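Local coordinates for protein aminotransferase (Streptomyces pactum, PDB 4ZM4) that belongs to the class-III aminotransferases, a family of pyridoxal-phosphate-dependent enzymes, and has pyridoxal-5'-phosphate bound in the crystal, at residues B[109-114]-B[263-268]; B[255-260]-B[275-280]. The protein carries 1 engineered substitution. One frame throughout, in Å; residues are numbered along the deposited sequence.

Interaction 1: residues B[109-114]-B[263-268]; sequences ELVPGV and GAQERY
Gln265 lays its terminal amide across the side chain of Val111, the two crossing at about a right angle, with Val111 CG1 3.3 Å from Gln265 OE1 and 3.6 Å from Gln265 NE2. Val111 brings that methyl to the amide by setting CG1 anti to the backbone N (chi1 -168°). Beyond CG the glutamine chain runs extended, which carries OE1 across to the turn of the other segment. There Gly113 N donates to Gln265 OE1 over 2.9 Å, nearly in line with the C=O bond (173° at the oxygen), though the N-H itself is bent to 145°. Pro112 flanks the same oxygen with its ring, CD lying 3.8 Å from Gln265 OE1, so the carbonyl oxygen takes the Gly113 N-H and is bordered by carbon. The amide nitrogen lies close to Thr275 OG1.

Nearer the surface, Glu266 reaches the end of helix 98-110 through a bridging water, 3.0 Å from Leu110 O and 2.8 Å from Glu266 OE1. At the N-terminal end of helix 263-267, the Glu252 carboxylate takes the backbone N-H groups of Ala264 and Gln265. The receiving element is a type I beta turn from Val111 to Val114, closed by Val114 N to Val111 O, which links helix 98-110 to strand 116-120, outermost within this chain in the seven-stranded sheet of this aminotransferase fold.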
ATOM      1  N   GLU B 109     -19.091  14.392  -0.107  1.00 22.01           N
ATOM      2  CA  GLU B 109     -20.091  14.993  -0.995  1.00 22.62           C
ATOM      3  C   GLU B 109     -20.553  13.978  -2.008  1.00 23.65           C
ATOM      4  O   GLU B 109     -21.742  13.841  -2.244  1.00 25.02           O
ATOM      5  CB  GLU B 109     -19.507  16.220  -1.738  1.00 23.34           C
ATOM      6  CG  GLU B 109     -20.576  17.091  -2.367  1.00 24.74           C
ATOM      7  CD  GLU B 109     -20.049  18.093  -3.408  1.00 24.31           C
ATOM      8  OE1 GLU B 109     -18.908  18.588  -3.291  1.00 23.06           O
ATOM      9  OE2 GLU B 109     -20.783  18.374  -4.351  1.00 24.82           O
ATOM     10  N   LEU B 110     -19.605  13.263  -2.611  1.00 22.95           N
ATOM     11  CA  LEU B 110     -19.909  12.347  -3.687  1.00 22.16           C
ATOM     12  C   LEU B 110     -20.431  10.979  -3.215  1.00 22.69           C
ATOM     13  O   LEU B 110     -21.125  10.289  -3.976  1.00 20.84           O
ATOM     14  CB  LEU B 110     -18.669  12.192  -4.617  1.00 21.89           C
ATOM     15  CG  LEU B 110     -18.476  13.212  -5.758  1.00 21.64           C
ATOM     16  CD1 LEU B 110     -18.794  14.631  -5.366  1.00 21.14           C
ATOM     17  CD2 LEU B 110     -17.071  13.148  -6.291  1.00 23.07           C
ATOM     18  N   VAL B 111     -20.106  10.564  -1.998  1.00 24.81           N
ATOM     19  CA  VAL B 111     -20.513   9.213  -1.528  1.00 28.15           C
ATOM     20  C   VAL B 111     -21.475   9.306  -0.374  1.00 31.39           C
ATOM     21  O   VAL B 111     -21.123   9.792   0.689  1.00 28.68           O
ATOM     22  CB  VAL B 111     -19.333   8.297  -1.152  1.00 24.81           C
ATOM     23  CG1 VAL B 111     -19.805   6.858  -0.965  1.00 23.37           C
ATOM     24  CG2 VAL B 111     -18.298   8.343  -2.257  1.00 24.44           C
ATOM     25  N   PRO B 112     -22.725   8.823  -0.600  1.00 44.04           N
ATOM     26  CA  PRO B 112     -23.824   8.929   0.378  1.00 46.05           C
ATOM     27  C   PRO B 112     -23.448   8.466   1.781  1.00 44.69           C
ATOM     28  O   PRO B 112     -23.596   9.217   2.760  1.00 44.31           O
ATOM     29  CB  PRO B 112     -24.931   8.000  -0.199  1.00 48.83           C
ATOM     30  CG  PRO B 112     -24.591   7.801  -1.646  1.00 48.17           C
ATOM     31  CD  PRO B 112     -23.132   8.098  -1.837  1.00 44.22           C
ATOM     32  N   GLY B 113     -22.977   7.225   1.866  1.00 42.92           N
ATOM     33  CA  GLY B 113     -22.709   6.571   3.158  1.00 42.09           C
ATOM     34  C   GLY B 113     -21.425   6.977   3.853  1.00 37.99           C
ATOM     35  O   GLY B 113     -21.060   6.339   4.834  1.00 38.78           O
ATOM     36  N   VAL B 114     -20.711   7.974   3.321  1.00 31.54           N
ATOM     37  CA  VAL B 114     -19.431   8.387   3.890  1.00 31.10           C
ATOM     38  C   VAL B 114     -19.447   9.832   4.349  1.00 31.69           C
ATOM     39  O   VAL B 114     -19.692  10.737   3.545  1.00 37.43           O
ATOM     40  CB  VAL B 114     -18.273   8.225   2.881  1.00 30.40           C
ATOM     41  CG1 VAL B 114     -16.969   8.765   3.460  1.00 29.37           C
ATOM     42  CG2 VAL B 114     -18.110   6.769   2.482  1.00 30.42           C
ATOM     43  N   GLY B 263     -21.035   5.475  -6.697  1.00 20.50           N
ATOM     44  CA  GLY B 263     -20.796   4.038  -6.699  1.00 19.60           C
ATOM     45  C   GLY B 263     -22.042   3.192  -6.759  1.00 20.54           C
ATOM     46  O   GLY B 263     -23.131   3.694  -7.057  1.00 19.98           O
ATOM     47  N   ALA B 264     -21.884   1.910  -6.405  1.00 19.36           N
ATOM     48  CA  ALA B 264     -23.006   0.980  -6.344  1.00 19.46           C
ATOM     49  C   ALA B 264     -24.020   1.346  -5.249  1.00 19.38           C
ATOM     50  O   ALA B 264     -25.183   1.067  -5.372  1.00 20.03           O
ATOM     51  CB  ALA B 264     -22.478  -0.441  -6.158  1.00 20.25           C
ATOM     52  N   GLN B 265     -23.521   1.880  -4.143  1.00 21.00           N
ATOM     53  CA  GLN B 265     -24.317   2.496  -3.100  1.00 21.90           C
ATOM     54  C   GLN B 265     -25.473   3.303  -3.656  1.00 22.41           C
ATOM     55  O   GLN B 265     -26.619   3.114  -3.263  1.00 22.98           O
ATOM     56  CB  GLN B 265     -23.425   3.504  -2.373  1.00 23.76           C
ATOM     57  CG  GLN B 265     -23.188   3.182  -0.947  1.00 24.10           C
ATOM     58  CD  GLN B 265     -22.023   3.970  -0.397  1.00 23.79           C
ATOM     59  OE1 GLN B 265     -22.215   4.999   0.251  1.00 22.38           O
ATOM     60  NE2 GLN B 265     -20.808   3.451  -0.598  1.00 22.02           N
ATOM     61  N   GLU B 266     -25.132   4.225  -4.549  1.00 22.21           N
ATOM     62  CA  GLU B 266     -26.056   5.162  -5.135  1.00 23.92           C
ATOM     63  C   GLU B 266     -26.855   4.449  -6.187  1.00 25.16           C
ATOM     64  O   GLU B 266     -28.079   4.574  -6.242  1.00 26.84           O
ATOM     65  CB  GLU B 266     -25.274   6.320  -5.785  1.00 24.91           C
ATOM     66  CG  GLU B 266     -26.086   7.450  -6.380  1.00 26.99           C
ATOM     67  CD  GLU B 266     -25.199   8.588  -6.863  1.00 30.11           C
ATOM     68  OE1 GLU B 266     -24.930   9.541  -6.076  1.00 32.41           O
ATOM     69  OE2 GLU B 266     -24.748   8.544  -8.024  1.00 29.58           O
ATOM     70  N   ARG B 267     -26.167   3.726  -7.056  1.00 24.91           N
ATOM     71  CA  ARG B 267     -26.827   3.088  -8.183  1.00 24.90           C
ATOM     72  C   ARG B 267     -27.939   2.163  -7.707  1.00 25.18           C
ATOM     73  O   ARG B 267     -28.997   2.140  -8.321  1.00 25.73           O
ATOM     74  CB  ARG B 267     -25.823   2.312  -9.013  1.00 25.04           C
ATOM     75  CG  ARG B 267     -26.407   1.663 -10.240  1.00 24.61           C
ATOM     76  CD  ARG B 267     -25.297   1.101 -11.108  1.00 25.67           C
ATOM     77  NE  ARG B 267     -25.823   0.579 -12.366  1.00 24.61           N
ATOM     78  CZ  ARG B 267     -25.464   0.983 -13.585  1.00 24.85           C
ATOM     79  NH1 ARG B 267     -24.550   1.924 -13.779  1.00 24.16           N
ATOM     80  NH2 ARG B 267     -26.028   0.421 -14.645  1.00 25.57           N
ATOM     81  N   TYR B 268     -27.713   1.422  -6.613  1.00 24.37           N
ATOM     82  CA  TYR B 268     -28.684   0.442  -6.165  1.00 24.14           C
ATOM     83  C   TYR B 268     -29.472   0.890  -4.935  1.00 24.51           C
ATOM     84  O   TYR B 268     -30.315   0.143  -4.441  1.00 23.88           O
ATOM     85  CB  TYR B 268     -28.012  -0.911  -5.927  1.00 24.43           C
ATOM     86  CG  TYR B 268     -27.352  -1.505  -7.167  1.00 24.81           C
ATOM     87  CD1 TYR B 268     -28.121  -2.091  -8.167  1.00 25.14           C
ATOM     88  CD2 TYR B 268     -25.958  -1.486  -7.330  1.00 24.60           C
ATOM     89  CE1 TYR B 268     -27.533  -2.635  -9.300  1.00 25.63           C
ATOM     90  CE2 TYR B 268     -25.355  -2.038  -8.460  1.00 25.78           C
ATOM     91  CZ  TYR B 268     -26.154  -2.589  -9.458  1.00 25.03           C
ATOM     92  OH  TYR B 268     -25.602  -3.135 -10.599  1.00 26.97           O
TER
HETATM   93  O   HOH W   1     -22.911  11.438  -6.083  1.00 19.50           O

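Interaction 2: residues B[255-260]-B[275-280]; sequences TGFRVA and TVLSRV. Engineered in segment 275-280: Arg279 (natural residue Lys). With P3B ((3E,4R,5R)-4,5-dihydroxy-3-{[(Z)-{3-hydroxy-2-methyl-5-[(phosphonooxy)methyl]pyridin-4(1H)-ylidene}methyl]imino}cyclohex-1-ene-1-carboxylic acid), chain H.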
ATOM      1  N   THR B 255     -16.042  -0.536  -7.973  1.00 17.36           N
ATOM      2  CA  THR B 255     -17.318   0.108  -8.334  1.00 16.93           C
ATOM      3  C   THR B 255     -17.441   1.609  -7.966  1.00 17.75           C
ATOM      4  O   THR B 255     -18.193   2.355  -8.620  1.00 18.33           O
ATOM      5  CB  THR B 255     -18.523  -0.639  -7.726  1.00 16.05           C
ATOM      6  OG1 THR B 255     -18.353  -0.732  -6.309  1.00 16.40           O
ATOM      7  CG2 THR B 255     -18.641  -1.997  -8.298  1.00 16.11           C
ATOM      8  N   GLY B 256     -16.693   2.062  -6.970  1.00 17.83           N
ATOM      9  CA  GLY B 256     -16.763   3.477  -6.558  1.00 19.30           C
ATOM     10  C   GLY B 256     -16.318   4.454  -7.629  1.00 19.05           C
ATOM     11  O   GLY B 256     -15.301   4.261  -8.276  1.00 20.51           O
ATOM     12  N   PHE B 257     -17.124   5.474  -7.849  1.00 20.00           N
ATOM     13  CA  PHE B 257     -16.919   6.452  -8.929  1.00 19.60           C
ATOM     14  C   PHE B 257     -16.816   5.829 -10.295  1.00 20.92           C
ATOM     15  O   PHE B 257     -16.307   6.461 -11.230  1.00 25.48           O
ATOM     16  CB  PHE B 257     -15.687   7.314  -8.693  1.00 18.85           C
ATOM     17  CG  PHE B 257     -15.509   7.734  -7.267  1.00 19.50           C
ATOM     18  CD1 PHE B 257     -16.272   8.753  -6.722  1.00 19.14           C
ATOM     19  CD2 PHE B 257     -14.588   7.088  -6.460  1.00 19.40           C
ATOM     20  CE1 PHE B 257     -16.111   9.109  -5.404  1.00 19.61           C
ATOM     21  CE2 PHE B 257     -14.414   7.465  -5.144  1.00 19.64           C
ATOM     22  CZ  PHE B 257     -15.172   8.473  -4.619  1.00 19.55           C
ATOM     23  N   ARG B 258     -17.371   4.636 -10.468  1.00 22.79           N
ATOM     24  CA  ARG B 258     -17.296   3.926 -11.760  1.00 22.41           C
ATOM     25  C   ARG B 258     -18.699   3.590 -12.300  1.00 21.64           C
ATOM     26  O   ARG B 258     -19.033   3.962 -13.428  1.00 22.44           O
ATOM     27  CB  ARG B 258     -16.443   2.665 -11.559  1.00 22.17           C
ATOM     28  CG  ARG B 258     -16.601   1.548 -12.566  1.00 21.20           C
ATOM     29  CD  ARG B 258     -16.012   1.871 -13.912  1.00 22.46           C
ATOM     30  NE  ARG B 258     -14.549   2.005 -13.902  1.00 21.36           N
ATOM     31  CZ  ARG B 258     -13.822   2.235 -14.996  1.00 22.36           C
ATOM     32  NH1 ARG B 258     -14.405   2.295 -16.198  1.00 22.98           N
ATOM     33  NH2 ARG B 258     -12.504   2.384 -14.912  1.00 21.34           N
ATOM     34  N   VAL B 259     -19.484   2.861 -11.508  1.00 21.32           N
ATOM     35  CA  VAL B 259     -20.836   2.431 -11.929  1.00 23.57           C
ATOM     36  C   VAL B 259     -21.849   3.561 -11.768  1.00 23.28           C
ATOM     37  O   VAL B 259     -22.917   3.511 -12.353  1.00 26.14           O
ATOM     38  CB  VAL B 259     -21.342   1.176 -11.182  1.00 22.20           C
ATOM     39  CG1 VAL B 259     -20.408   0.015 -11.431  1.00 21.89           C
ATOM     40  CG2 VAL B 259     -21.446   1.439  -9.687  1.00 22.85           C
ATOM     41  N   ALA B 260     -21.450   4.591 -11.038  1.00 22.50           N
ATOM     42  CA  ALA B 260     -22.211   5.828 -10.833  1.00 22.05           C
ATOM     43  C   ALA B 260     -21.282   6.759 -10.074  1.00 22.74           C
ATOM     44  O   ALA B 260     -20.216   6.347  -9.603  1.00 21.26           O
ATOM     45  CB  ALA B 260     -23.451   5.560 -10.012  1.00 21.91           C
ATOM     46  N   THR B 275     -17.425   1.803   3.752  1.00 16.77           N
ATOM     47  CA  THR B 275     -17.203   1.743   2.313  1.00 18.49           C
ATOM     48  C   THR B 275     -15.721   1.787   2.090  1.00 19.40           C
ATOM     49  O   THR B 275     -15.046   2.574   2.736  1.00 22.19           O
ATOM     50  CB  THR B 275     -17.853   2.931   1.572  1.00 19.86           C
ATOM     51  OG1 THR B 275     -19.295   2.859   1.689  1.00 20.37           O
ATOM     52  CG2 THR B 275     -17.495   2.937   0.093  1.00 19.99           C
ATOM     53  N   VAL B 276     -15.193   0.898   1.265  1.00 18.59           N
ATOM     54  CA  VAL B 276     -13.783   0.972   0.885  1.00 19.12           C
ATOM     55  C   VAL B 276     -13.679   1.527  -0.535  1.00 18.99           C
ATOM     56  O   VAL B 276     -14.418   1.093  -1.448  1.00 18.37           O
ATOM     57  CB  VAL B 276     -13.100  -0.418   0.913  1.00 19.68           C
ATOM     58  CG1 VAL B 276     -11.593  -0.283   0.703  1.00 19.38           C
ATOM     59  CG2 VAL B 276     -13.387  -1.145   2.220  1.00 19.43           C
ATOM     60  N   LEU B 277     -12.740   2.455  -0.735  1.00 18.80           N
ATOM     61  CA  LEU B 277     -12.534   3.128  -2.034  1.00 17.28           C
ATOM     62  C   LEU B 277     -11.087   3.112  -2.453  1.00 17.91           C
ATOM     63  O   LEU B 277     -10.187   3.088  -1.588  1.00 19.62           O
ATOM     64  CB  LEU B 277     -12.995   4.571  -1.933  1.00 16.55           C
ATOM     65  CG  LEU B 277     -14.438   4.822  -1.491  1.00 15.56           C
ATOM     66  CD1 LEU B 277     -14.606   6.299  -1.124  1.00 16.44           C
ATOM     67  CD2 LEU B 277     -15.424   4.420  -2.551  1.00 14.30           C
ATOM     68  N   SER B 278     -10.849   3.138  -3.765  1.00 17.95           N
ATOM     69  CA  SER B 278      -9.504   3.261  -4.349  1.00 20.07           C
ATOM     70  C   SER B 278      -9.653   3.536  -5.863  1.00 23.14           C
ATOM     71  O   SER B 278     -10.670   4.043  -6.296  1.00 28.68           O
ATOM     72  CB  SER B 278      -8.679   2.005  -4.092  1.00 18.94           C
ATOM     73  OG  SER B 278      -7.336   2.141  -4.496  1.00 18.13           O
ATOM     74  N   ARG B 279      -8.648   3.233  -6.660  1.00 25.82           N
ATOM     75  CA  ARG B 279      -8.773   3.146  -8.134  1.00 25.84           C
ATOM     76  C   ARG B 279      -9.151   4.449  -8.806  1.00 23.82           C
ATOM     77  O   ARG B 279      -8.279   5.265  -9.043  1.00 25.69           O
ATOM     78  CB  ARG B 279      -9.734   2.038  -8.555  1.00 27.80           C
ATOM     79  CG  ARG B 279      -9.370   0.692  -8.013  1.00 30.94           C
ATOM     80  CD  ARG B 279      -8.233   0.018  -8.739  1.00 31.96           C
ATOM     81  NE  ARG B 279      -7.674  -0.958  -7.817  1.00 36.09           N
ATOM     82  CZ  ARG B 279      -7.835  -2.279  -7.855  1.00 37.86           C
ATOM     83  NH1 ARG B 279      -8.539  -2.904  -8.806  1.00 35.19           N
ATOM     84  NH2 ARG B 279      -7.249  -2.987  -6.899  1.00 40.20           N
ATOM     85  N   VAL B 280     -10.429   4.638  -9.136  1.00 21.71           N
ATOM     86  CA  VAL B 280     -10.863   5.834  -9.849  1.00 21.01           C
ATOM     87  C   VAL B 280     -10.568   7.046  -8.961  1.00 21.44           C
ATOM     88  O   VAL B 280     -10.209   8.127  -9.452  1.00 20.59           O
ATOM     89  CB  VAL B 280     -12.366   5.791 -10.231  1.00 19.75           C
ATOM     90  CG1 VAL B 280     -12.820   7.126 -10.795  1.00 18.83           C
ATOM     91  CG2 VAL B 280     -12.623   4.689 -11.236  1.00 19.30           C
TER
HETATM   92  OAH P3B H 501      -4.466  -4.216  -2.886  1.00 14.68           O
HETATM   93  PBA P3B H 501      -5.104  -3.447  -4.117  1.00 15.23           P
HETATM   94  OAI P3B H 501      -4.594  -4.201  -5.307  1.00 14.22           O
HETATM   95  OAC P3B H 501      -4.697  -1.985  -4.203  1.00 16.44           O
HETATM   96  OAQ P3B H 501      -6.736  -3.720  -3.871  1.00 14.93           O
HETATM   97  CAM P3B H 501      -7.260  -5.003  -3.399  1.00 14.96           C
HETATM   98  CAV P3B H 501      -8.550  -5.097  -3.860  1.00 15.18           C
HETATM   99  CAL P3B H 501      -9.567  -4.848  -2.949  1.00 13.73           C
HETATM  100  NAP P3B H 501     -10.879  -4.890  -3.401  1.00 13.84           N
HETATM  101  CAU P3B H 501     -11.173  -5.155  -4.719  1.00 13.30           C
HETATM  102  CAA P3B H 501     -12.470  -5.227  -5.152  1.00 13.01           C
HETATM  103  CAW P3B H 501     -10.203  -5.428  -5.578  1.00 13.23           C
HETATM  104  OAE P3B H 501     -10.559  -5.684  -6.857  1.00 13.91           O
HETATM  105  CAX P3B H 501      -8.855  -5.382  -5.220  1.00 16.63           C
HETATM  106  CAJ P3B H 501      -7.827  -5.690  -6.180  1.00 20.22           C
HETATM  107  NAO P3B H 501      -8.128  -6.191  -7.426  1.00 24.96           N
HETATM  108  CAT P3B H 501      -7.160  -6.600  -8.306  1.00 33.34           C
HETATM  109  CAK P3B H 501      -5.774  -6.738  -8.014  1.00 33.36           C
HETATM  110  CAS P3B H 501      -4.830  -7.232  -8.908  1.00 31.90           C
HETATM  111  CAR P3B H 501      -3.460  -7.294  -8.593  1.00 30.86           C
HETATM  112  OAD P3B H 501      -2.603  -7.635  -9.424  1.00 31.04           O
HETATM  113  OAB P3B H 501      -3.041  -7.098  -7.479  1.00 28.77           O
HETATM  114  CAN P3B H 501      -5.124  -7.406 -10.203  1.00 34.43           C
HETATM  115  CAY P3B H 501      -6.562  -7.160 -10.688  1.00 35.22           C
HETATM  116  OAF P3B H 501      -6.767  -8.247 -11.610  1.00 40.25           O
HETATM  117  CAZ P3B H 501      -7.673  -7.069  -9.565  1.00 35.14           C
HETATM  118  OAG P3B H 501      -8.941  -6.415  -9.939  1.00 31.64           O
HETATM  119  O   HOH W   2     -13.058   2.794  -8.275  1.00 16.95           O
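The backbones approach without pairing as strands, Gly256 CA lying 6.2 Å from Leu277 CA and Phe257 CA equally far from Val280 CA. Here the loop after strand 247-251 packs against the end of strand 274-277, its parallel neighbour in the seven-stranded sheet of the pyridoxal-phosphate-dependent aminotransferase fold. Phe257 and Val280 carry most of the contact. With CG of Phe257 beside its own backbone N (chi1 -40°), the ring is directed at Leu277, which it crosses at about a right angle, Phe257 CE2 touching Leu277 CD2 at 4.1 Å. Val280 meets the base of the same side chain: its CG1, anti to the backbone N (chi1 172°), comes within 3.6 Å of Phe257 CB. Leu325, Met324 and Ile328 of helix 315-329 extend this apolar packing.

The second methyl of Val280 approaches Arg258 obliquely, Val280 CG2 lying 4.2 Å from Arg258 NE. The guanidinium beyond is held by Leu423 O, Thr367 OG1 and Gly68 O, so it is tied to three separate parts of the chain.

Arg279, engineered in place of lysine, turns its end from the loop toward the ligand P3B. Tyr311 of the second subunit bonds to Arg279 N and Ser278 OG, placing the subunit interface beside this pocket. Between the backbones, a water lies 2.7 Å from Gly256 O and accepts a weak bond from Val280 N at 3.3 Å.

From the N terminus, helix 98-110 runs into the turn of 109-114, and interaction 1 closes a long loop when the chain returns at 263-268, after most of the central sheet has been built. Interaction 2 opens inside that loop at 255-260 and closes beyond it at 275-280, so the two contacts cross rather than nest. Helix 263-267 lies between the segments of interaction 2, and it ties the pair together: Arg267 NH1 probably donates to Val259 O at 2.7 Å, and Ala264 packs on Val259. Together they join the exit of helix 98-110, the loop after strand 247-251 and strand 274-277 leading into the ligand pocket.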